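Local coordinates for IG hypothetical 16092 (Bacillus cereus ATCC 14579, PDB 1YQH), which is of unknown function but may bind thiamine or a related small molecule, at residues G38-V43 against T49-L54; H83-T88 against I92-W97. All blocks are in the same frame, centred on the assembly; numbering follows the deposited sequence.

Contact 1: residues G38-V43 against T49-L54; sequences GVRYEV and TLEGEL
Tyr41 and Leu50 form a non-hydrogen-bonded pair in the antiparallel hairpin of strands 40-43 and 48-52; the axes of 40-43 and 49-52 run 173° apart and come within 4.8 Å. Next to them Glu42 and Thr49 make the hydrogen-bonded pair, Thr49 N to Glu42 O at 2.8 Å and Glu42 N to Thr49 O at 2.9 Å. Toward Gly52 the ladder opens: Glu51 N still reaches Arg40 O (3.1 Å), but a water bridges Arg40 N and Glu51 O. On one face Leu50 CD2 lies against Tyr41 CB (3.7 Å), while the tyrosine ring leads away toward helix 23-36. On the other, Arg40 and Glu51 leave with CG opposite the backbone N (chi1 -180° and 179°) and run extended, carrying both charged ends to the same side. The ion pair of Arg40 NH1 with Glu51 OE1 is long, 4.0 Å; OE1 lies well out of the guanidinium plane, so no N-H points at it. Water joins Arg40 NH1 to Glu51 OE2; the stronger partners are Asp93 for Arg40 and the Ile92 amide for Glu51. Strand 40-43 is one of two outermost within this chain's sheet; 8-17 flanks 48-52, and Leu50 packs on Val34 of helix 23-36 and Leu57 of helix 54-70.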
ATOM      1  N   GLY A  38       9.126 -22.373  -0.974  1.00  9.83           N
ATOM      2  CA  GLY A  38       8.646 -23.233  -2.063  1.00  9.87           C
ATOM      3  C   GLY A  38       7.668 -22.597  -3.045  1.00  9.07           C
ATOM      4  O   GLY A  38       7.387 -23.184  -4.085  1.00  9.64           O
ATOM      5  N   VAL A  39       7.108 -21.429  -2.716  1.00  9.01           N
ATOM      6  CA  VAL A  39       6.131 -20.793  -3.618  1.00  8.78           C
ATOM      7  C   VAL A  39       6.826 -20.030  -4.715  1.00  8.99           C
ATOM      8  O   VAL A  39       7.965 -19.581  -4.540  1.00  9.04           O
ATOM      9  CB  VAL A  39       5.129 -19.847  -2.864  1.00  9.17           C
ATOM     10  CG1 VAL A  39       4.511 -20.576  -1.668  1.00 10.22           C
ATOM     11  CG2 VAL A  39       5.806 -18.562  -2.441  1.00 10.61           C
ATOM     12  N   ARG A  40       6.154 -19.904  -5.859  1.00  8.80           N
ATOM     13  CA  ARG A  40       6.652 -19.046  -6.931  1.00 10.14           C
ATOM     14  C   ARG A  40       6.718 -17.591  -6.454  1.00  9.98           C
ATOM     15  O   ARG A  40       5.773 -17.088  -5.845  1.00  9.60           O
ATOM     16  CB  ARG A  40       5.746 -19.137  -8.150  1.00 10.28           C
ATOM     17  CG  ARG A  40       6.251 -18.256  -9.275  1.00 12.17           C
ATOM     18  CD  ARG A  40       5.510 -18.467 -10.550  1.00 17.46           C
ATOM     19  NE  ARG A  40       5.921 -17.442 -11.501  1.00 17.00           N
ATOM     20  CZ  ARG A  40       5.302 -17.198 -12.649  1.00 19.62           C
ATOM     21  NH1 ARG A  40       4.226 -17.891 -12.990  1.00 20.21           N
ATOM     22  NH2 ARG A  40       5.751 -16.237 -13.440  1.00 19.83           N
ATOM     23  N   TYR A  41       7.826 -16.910  -6.742  1.00  9.55           N
ATOM     24  CA  TYR A  41       7.966 -15.513  -6.343  1.00  9.65           C
ATOM     25  C   TYR A  41       8.852 -14.731  -7.307  1.00  9.93           C
ATOM     26  O   TYR A  41       9.569 -15.305  -8.131  1.00  9.57           O
ATOM     27  CB  TYR A  41       8.562 -15.423  -4.922  1.00  9.31           C
ATOM     28  CG  TYR A  41      10.017 -15.839  -4.863  1.00  9.91           C
ATOM     29  CD1 TYR A  41      10.376 -17.175  -4.622  1.00  9.83           C
ATOM     30  CD2 TYR A  41      11.039 -14.905  -5.083  1.00  9.64           C
ATOM     31  CE1 TYR A  41      11.743 -17.558  -4.582  1.00  9.00           C
ATOM     32  CE2 TYR A  41      12.383 -15.272  -5.061  1.00  9.33           C
ATOM     33  CZ  TYR A  41      12.722 -16.598  -4.814  1.00 10.33           C
ATOM     34  OH  TYR A  41      14.044 -16.945  -4.798  1.00 11.28           O
ATOM     35  N   GLU A  42       8.786 -13.407  -7.196  1.00  9.93           N
ATOM     36  CA  GLU A  42       9.728 -12.533  -7.863  1.00 11.10           C
ATOM     37  C   GLU A  42       9.982 -11.317  -6.995  1.00 11.46           C
ATOM     38  O   GLU A  42       9.041 -10.626  -6.603  1.00 11.99           O
ATOM     39  CB  GLU A  42       9.194 -12.097  -9.219  1.00 11.83           C
ATOM     40  CG  GLU A  42      10.191 -11.287 -10.027  1.00 14.35           C
ATOM     41  CD  GLU A  42       9.590 -10.824 -11.334  1.00 16.66           C
ATOM     42  OE1 GLU A  42      10.020 -11.331 -12.385  1.00 21.64           O
ATOM     43  OE2 GLU A  42       8.662  -9.990 -11.305  1.00 17.28           O
ATOM     44  N   VAL A  43      11.253 -11.083  -6.693  1.00 11.06           N
ATOM     45  CA  VAL A  43      11.660  -9.913  -5.934  1.00 10.87           C
ATOM     46  C   VAL A  43      11.733  -8.695  -6.870  1.00 10.94           C
ATOM     47  O   VAL A  43      12.418  -8.721  -7.904  1.00 11.59           O
ATOM     48  CB  VAL A  43      13.013 -10.151  -5.216  1.00  9.95           C
ATOM     49  CG1 VAL A  43      13.426  -8.898  -4.439  1.00 11.30           C
ATOM     50  CG2 VAL A  43      12.911 -11.359  -4.254  1.00 10.25           C
ATOM     51  N   THR A  49       6.666 -10.222  -5.187  1.00  9.40           N
ATOM     52  CA  THR A  49       5.422 -10.842  -5.640  1.00  9.80           C
ATOM     53  C   THR A  49       5.450 -12.324  -5.276  1.00  8.76           C
ATOM     54  O   THR A  49       6.492 -12.962  -5.442  1.00  9.54           O
ATOM     55  CB  THR A  49       5.275 -10.709  -7.170  1.00 10.36           C
ATOM     56  OG1 THR A  49       5.374  -9.326  -7.529  1.00 13.59           O
ATOM     57  CG2 THR A  49       3.910 -11.264  -7.629  1.00  9.82           C
ATOM     58  N   LEU A  50       4.312 -12.838  -4.797  1.00  9.48           N
ATOM     59  CA  LEU A  50       4.098 -14.254  -4.479  1.00  9.02           C
ATOM     60  C   LEU A  50       2.865 -14.794  -5.199  1.00  9.77           C
ATOM     61  O   LEU A  50       1.903 -14.056  -5.445  1.00  9.48           O
ATOM     62  CB  LEU A  50       3.876 -14.441  -2.968  1.00  9.68           C
ATOM     63  CG  LEU A  50       4.866 -13.793  -2.001  1.00 10.20           C
ATOM     64  CD1 LEU A  50       4.415 -13.945  -0.550  1.00 11.50           C
ATOM     65  CD2 LEU A  50       6.272 -14.389  -2.193  1.00 12.43           C
ATOM     66  N   GLU A  51       2.885 -16.090  -5.517  1.00  9.11           N
ATOM     67  CA  GLU A  51       1.712 -16.741  -6.084  1.00 10.00           C
ATOM     68  C   GLU A  51       1.496 -18.048  -5.337  1.00 10.03           C
ATOM     69  O   GLU A  51       2.449 -18.767  -5.082  1.00  9.38           O
ATOM     70  CB  GLU A  51       1.955 -17.017  -7.570  1.00 10.10           C
ATOM     71  CG  GLU A  51       0.815 -17.722  -8.275  1.00 11.35           C
ATOM     72  CD  GLU A  51       1.171 -18.071  -9.712  1.00 11.59           C
ATOM     73  OE1 GLU A  51       1.146 -17.174 -10.566  1.00 11.91           O
ATOM     74  OE2 GLU A  51       1.482 -19.240  -9.992  1.00 15.25           O
ATOM     75  N   GLY A  52       0.247 -18.343  -4.982  1.00 10.49           N
ATOM     76  CA  GLY A  52      -0.061 -19.600  -4.304  1.00 10.70           C
ATOM     77  C   GLY A  52      -1.290 -19.505  -3.427  1.00 11.25           C
ATOM     78  O   GLY A  52      -2.164 -18.666  -3.648  1.00 10.99           O
ATOM     79  N   GLU A  53      -1.358 -20.396  -2.448  1.00 10.86           N
ATOM     80  CA  GLU A  53      -2.516 -20.486  -1.564  1.00 11.36           C
ATOM     81  C   GLU A  53      -2.548 -19.320  -0.567  1.00 10.74           C
ATOM     82  O   GLU A  53      -1.533 -18.985   0.047  1.00 10.61           O
ATOM     83  CB  GLU A  53      -2.447 -21.809  -0.814  1.00 12.05           C
ATOM     84  CG  GLU A  53      -3.568 -22.035   0.155  1.00 15.51           C
ATOM     85  CD  GLU A  53      -3.271 -23.159   1.138  1.00 19.68           C
ATOM     86  OE1 GLU A  53      -2.591 -24.150   0.750  1.00 22.30           O
ATOM     87  OE2 GLU A  53      -3.727 -23.054   2.296  1.00 21.21           O
ATOM     88  N   LEU A  54      -3.721 -18.709  -0.401  1.00 10.61           N
ATOM     89  CA  LEU A  54      -3.844 -17.529   0.466  1.00 10.77           C
ATOM     90  C   LEU A  54      -3.185 -17.692   1.842  1.00 10.82           C
ATOM     91  O   LEU A  54      -2.365 -16.873   2.213  1.00 10.73           O
ATOM     92  CB  LEU A  54      -5.319 -17.141   0.645  1.00 11.46           C
ATOM     93  CG  LEU A  54      -5.607 -15.922   1.549  1.00 11.38           C
ATOM     94  CD1 LEU A  54      -4.948 -14.621   1.030  1.00 13.35           C
ATOM     95  CD2 LEU A  54      -7.107 -15.755   1.715  1.00 11.92           C
TER
HETATM   96  O   HOH W   1       3.522 -21.090  -6.008  1.00 12.03           O
HETATM   97  O   HOH W   2       2.909 -20.169 -12.190  1.00 28.37           O
HETATM   98  O   HOH W   3       7.567  -7.756  -7.268  1.00  9.56           O

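Contact 2: residues H83-T88 against I92-W97; sequences HYRPST and IDEKVW
The imidazole of His83 meets Lys95 at its edge, and the guanidinium of Arg85 meets Glu94 at its edge; in neither pair does the partner stack on a face. Beside them, the Tyr84 ring carries Pro86 CD over the centre of one face, 3.6 Å above the plane, a packing internal to the segment 83-88. The contact links the last strand of the ferredoxin-like sheet, 75-84, and the loop after it, to the short helix 92-96. It is built from two side-chain bridges, since even the nearest CA atoms, those of His83 and Ile92, are 10.1 Å apart.

Lys95 NZ donates to His83 ND1 over 2.9 Å, only 11° out of the ring plane. A bend at chi3 (78°) turns the end of the lysine chain, and CE of Lys95 also lies in the ring plane, 3.3 Å from His83 ND1. The strongest partner of NZ is Ala45 O of the second subunit. On its other nitrogen, NE2, His83 bonds Glu75 of the third subunit, so the imidazole is held at both nitrogens and its rotation is fixed.

Arg85 and Glu94 approach from opposite directions. Tyr24 OH of the second subunit bonds both Glu94 OE2 and Arg85 NH2, and Glu75 of the third subunit forms a salt bridge to that same NH2. The cluster thus joins three chains; moreover, His83 and Tyr84 pair with an antiparallel strand of the third subunit, carrying the sheet across the interface. Arg85 NH1 also binds Gly89 O, and Glu94 OE1 takes the Thr91 amide, tying both groups to the intervening loop. In the salt bridge itself, Arg85 NH1 reaches the syn side of Glu94 OE2 at 2.8 Å, tilted out of the carboxylate plane, with an N-H...O angle of 163°.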
ATOM      1  N   HIS A  83      -4.485  -9.888  -4.645  1.00  9.59           N
ATOM      2  CA  HIS A  83      -5.498 -10.024  -5.690  1.00  9.99           C
ATOM      3  C   HIS A  83      -6.247 -11.316  -5.416  1.00  9.91           C
ATOM      4  O   HIS A  83      -5.708 -12.416  -5.569  1.00 10.24           O
ATOM      5  CB  HIS A  83      -4.866 -10.062  -7.097  1.00  9.88           C
ATOM      6  CG  HIS A  83      -5.864  -9.869  -8.199  1.00 10.41           C
ATOM      7  ND1 HIS A  83      -5.534  -9.310  -9.414  1.00 12.15           N
ATOM      8  CD2 HIS A  83      -7.186 -10.157  -8.261  1.00 12.33           C
ATOM      9  CE1 HIS A  83      -6.608  -9.274 -10.185  1.00 13.14           C
ATOM     10  NE2 HIS A  83      -7.626  -9.776  -9.508  1.00 10.86           N
ATOM     11  N   TYR A  84      -7.495 -11.164  -4.977  1.00  9.81           N
ATOM     12  CA  TYR A  84      -8.303 -12.269  -4.494  1.00 10.13           C
ATOM     13  C   TYR A  84      -9.438 -12.516  -5.488  1.00 10.56           C
ATOM     14  O   TYR A  84     -10.272 -11.641  -5.717  1.00 10.62           O
ATOM     15  CB  TYR A  84      -8.845 -11.890  -3.107  1.00 10.59           C
ATOM     16  CG  TYR A  84      -9.611 -12.971  -2.394  1.00 11.72           C
ATOM     17  CD1 TYR A  84      -8.991 -14.175  -2.039  1.00 14.38           C
ATOM     18  CD2 TYR A  84     -10.948 -12.782  -2.044  1.00 12.52           C
ATOM     19  CE1 TYR A  84      -9.696 -15.172  -1.372  1.00 14.93           C
ATOM     20  CE2 TYR A  84     -11.664 -13.783  -1.371  1.00 14.09           C
ATOM     21  CZ  TYR A  84     -11.021 -14.966  -1.039  1.00 13.61           C
ATOM     22  OH  TYR A  84     -11.710 -15.960  -0.368  1.00 15.71           O
ATOM     23  N   ARG A  85      -9.452 -13.703  -6.089  1.00 10.11           N
ATOM     24  CA  ARG A  85     -10.491 -14.096  -7.042  1.00 10.52           C
ATOM     25  C   ARG A  85     -10.737 -15.583  -6.811  1.00 10.96           C
ATOM     26  O   ARG A  85     -10.280 -16.412  -7.602  1.00 11.43           O
ATOM     27  CB  ARG A  85     -10.037 -13.836  -8.477  1.00 10.48           C
ATOM     28  CG  ARG A  85     -11.109 -14.078  -9.544  1.00 10.53           C
ATOM     29  CD  ARG A  85     -10.460 -14.181 -10.914  1.00 13.32           C
ATOM     30  NE  ARG A  85      -9.944 -12.893 -11.379  1.00 14.94           N
ATOM     31  CZ  ARG A  85      -8.893 -12.741 -12.188  1.00 15.27           C
ATOM     32  NH1 ARG A  85      -8.215 -13.801 -12.626  1.00 15.89           N
ATOM     33  NH2 ARG A  85      -8.531 -11.528 -12.576  1.00 14.70           N
ATOM     34  N   PRO A  86     -11.415 -15.915  -5.699  1.00 11.10           N
ATOM     35  CA  PRO A  86     -11.518 -17.309  -5.238  1.00 11.53           C
ATOM     36  C   PRO A  86     -12.248 -18.252  -6.192  1.00 11.83           C
ATOM     37  O   PRO A  86     -12.057 -19.472  -6.102  1.00 12.96           O
ATOM     38  CB  PRO A  86     -12.249 -17.180  -3.893  1.00 12.09           C
ATOM     39  CG  PRO A  86     -13.031 -15.898  -4.010  1.00 11.28           C
ATOM     40  CD  PRO A  86     -12.113 -14.989  -4.782  1.00 11.19           C
ATOM     41  N   SER A  87     -13.063 -17.712  -7.098  1.00 12.03           N
ATOM     42  CA  SER A  87     -13.791 -18.565  -8.051  1.00 12.11           C
ATOM     43  C   SER A  87     -12.819 -19.325  -8.951  1.00 12.10           C
ATOM     44  O   SER A  87     -12.843 -20.553  -8.998  1.00 12.73           O
ATOM     45  CB  SER A  87     -14.772 -17.750  -8.897  1.00 11.93           C
ATOM     46  OG  SER A  87     -14.086 -16.724  -9.607  1.00 11.72           O
ATOM     47  N   THR A  88     -11.959 -18.598  -9.657  1.00 12.12           N
ATOM     48  CA  THR A  88     -11.129 -19.209 -10.703  1.00 12.34           C
ATOM     49  C   THR A  88      -9.634 -18.950 -10.514  1.00 12.24           C
ATOM     50  O   THR A  88      -8.804 -19.466 -11.277  1.00 11.51           O
ATOM     51  CB  THR A  88     -11.552 -18.726 -12.086  1.00 12.47           C
ATOM     52  OG1 THR A  88     -11.551 -17.292 -12.087  1.00 14.03           O
ATOM     53  CG2 THR A  88     -12.961 -19.244 -12.420  1.00 13.28           C
ATOM     54  N   ILE A  92       0.335 -14.782 -11.693  1.00 12.21           N
ATOM     55  CA  ILE A  92       1.282 -13.777 -12.136  1.00 12.19           C
ATOM     56  C   ILE A  92       1.231 -13.660 -13.665  1.00 12.59           C
ATOM     57  O   ILE A  92       1.134 -12.563 -14.223  1.00 12.44           O
ATOM     58  CB  ILE A  92       2.708 -14.122 -11.675  1.00 11.53           C
ATOM     59  CG1 ILE A  92       2.802 -13.991 -10.144  1.00 11.72           C
ATOM     60  CG2 ILE A  92       3.739 -13.219 -12.390  1.00 11.03           C
ATOM     61  CD1 ILE A  92       4.104 -14.538  -9.496  1.00 12.09           C
ATOM     62  N   ASP A  93       1.283 -14.805 -14.330  1.00 13.67           N
ATOM     63  CA  ASP A  93       1.373 -14.818 -15.792  1.00 14.93           C
ATOM     64  C   ASP A  93       0.196 -14.113 -16.459  1.00 15.56           C
ATOM     65  O   ASP A  93       0.381 -13.411 -17.442  1.00 14.91           O
ATOM     66  CB  ASP A  93       1.552 -16.243 -16.311  1.00 15.56           C
ATOM     67  CG  ASP A  93       2.931 -16.804 -16.000  1.00 17.70           C
ATOM     68  OD1 ASP A  93       3.830 -16.026 -15.638  1.00 20.49           O
ATOM     69  OD2 ASP A  93       3.133 -18.032 -16.134  1.00 22.20           O
ATOM     70  N   GLU A  94      -1.010 -14.261 -15.909  1.00 16.34           N
ATOM     71  CA  GLU A  94      -2.164 -13.646 -16.551  1.00 17.83           C
ATOM     72  C   GLU A  94      -2.078 -12.123 -16.494  1.00 18.31           C
ATOM     73  O   GLU A  94      -2.581 -11.440 -17.382  1.00 18.77           O
ATOM     74  CB  GLU A  94      -3.470 -14.160 -15.950  1.00 18.51           C
ATOM     75  CG  GLU A  94      -4.019 -13.317 -14.848  1.00 20.35           C
ATOM     76  CD  GLU A  94      -5.332 -13.855 -14.350  1.00 23.39           C
ATOM     77  OE1 GLU A  94      -5.313 -14.874 -13.631  1.00 24.81           O
ATOM     78  OE2 GLU A  94      -6.373 -13.255 -14.684  1.00 24.74           O
ATOM     79  N   LYS A  95      -1.417 -11.600 -15.464  1.00 18.34           N
ATOM     80  CA  LYS A  95      -1.314 -10.154 -15.289  1.00 18.47           C
ATOM     81  C   LYS A  95      -0.142  -9.511 -16.028  1.00 18.40           C
ATOM     82  O   LYS A  95      -0.234  -8.345 -16.413  1.00 19.28           O
ATOM     83  CB  LYS A  95      -1.314  -9.798 -13.801  1.00 18.50           C
ATOM     84  CG  LYS A  95      -2.577 -10.346 -13.110  1.00 19.45           C
ATOM     85  CD  LYS A  95      -2.806  -9.781 -11.735  1.00 20.33           C
ATOM     86  CE  LYS A  95      -3.380  -8.387 -11.795  1.00 20.43           C
ATOM     87  NZ  LYS A  95      -3.269  -7.757 -10.444  1.00 19.10           N
ATOM     88  N   VAL A  96       0.931 -10.263 -16.270  1.00 17.43           N
ATOM     89  CA  VAL A  96       2.149  -9.662 -16.843  1.00 17.42           C
ATOM     90  C   VAL A  96       2.501 -10.082 -18.274  1.00 17.21           C
ATOM     91  O   VAL A  96       3.387  -9.487 -18.872  1.00 16.36           O
ATOM     92  CB  VAL A  96       3.406  -9.895 -15.945  1.00 17.15           C
ATOM     93  CG1 VAL A  96       3.155  -9.411 -14.532  1.00 17.71           C
ATOM     94  CG2 VAL A  96       3.837 -11.363 -15.963  1.00 17.65           C
ATOM     95  N   TRP A  97       1.846 -11.115 -18.807  1.00 17.67           N
ATOM     96  CA  TRP A  97       2.308 -11.697 -20.069  1.00 19.00           C
ATOM     97  C   TRP A  97       2.346 -10.693 -21.221  1.00 19.25           C
ATOM     98  O   TRP A  97       3.270 -10.722 -22.032  1.00 19.24           O
ATOM     99  CB  TRP A  97       1.509 -12.949 -20.446  1.00 19.94           C
ATOM    100  CG  TRP A  97       0.144 -12.698 -20.983  1.00 20.75           C
ATOM    101  CD1 TRP A  97      -1.014 -12.635 -20.272  1.00 21.83           C
ATOM    102  CD2 TRP A  97      -0.216 -12.514 -22.358  1.00 22.28           C
ATOM    103  NE1 TRP A  97      -2.074 -12.398 -21.111  1.00 22.59           N
ATOM    104  CE2 TRP A  97      -1.614 -12.323 -22.400  1.00 22.38           C
ATOM    105  CE3 TRP A  97       0.511 -12.473 -23.556  1.00 23.04           C
ATOM    106  CZ2 TRP A  97      -2.308 -12.097 -23.597  1.00 23.36           C
ATOM    107  CZ3 TRP A  97      -0.181 -12.254 -24.752  1.00 22.73           C
ATOM    108  CH2 TRP A  97      -1.577 -12.067 -24.758  1.00 22.97           C
TER

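Overall arrangement
Contacts 1 and 2 follow one another along the chain, their centres 12 Å apart, and meet at Ile92 and Asp93. There Arg40 NH2 forms a salt bridge with Asp93 OD1 at 2.9 Å, and Glu51 OE1 lies 2.8 Å from Ile92 N, a probable hydrogen bond. Ile92 adds apolar packing, its CD1 being 3.8 Å from Thr49 CG2. The face of the hairpin bearing Arg40, Thr49 and Glu51 therefore receives the helix whose Glu94 and Lys95 reach segment 83-88. Both contacts reach the same sheet, and both touch the second subunit; in contact 1 Val43 O bonds Arg100 of that subunit. No ligand marks a binding site at either contact.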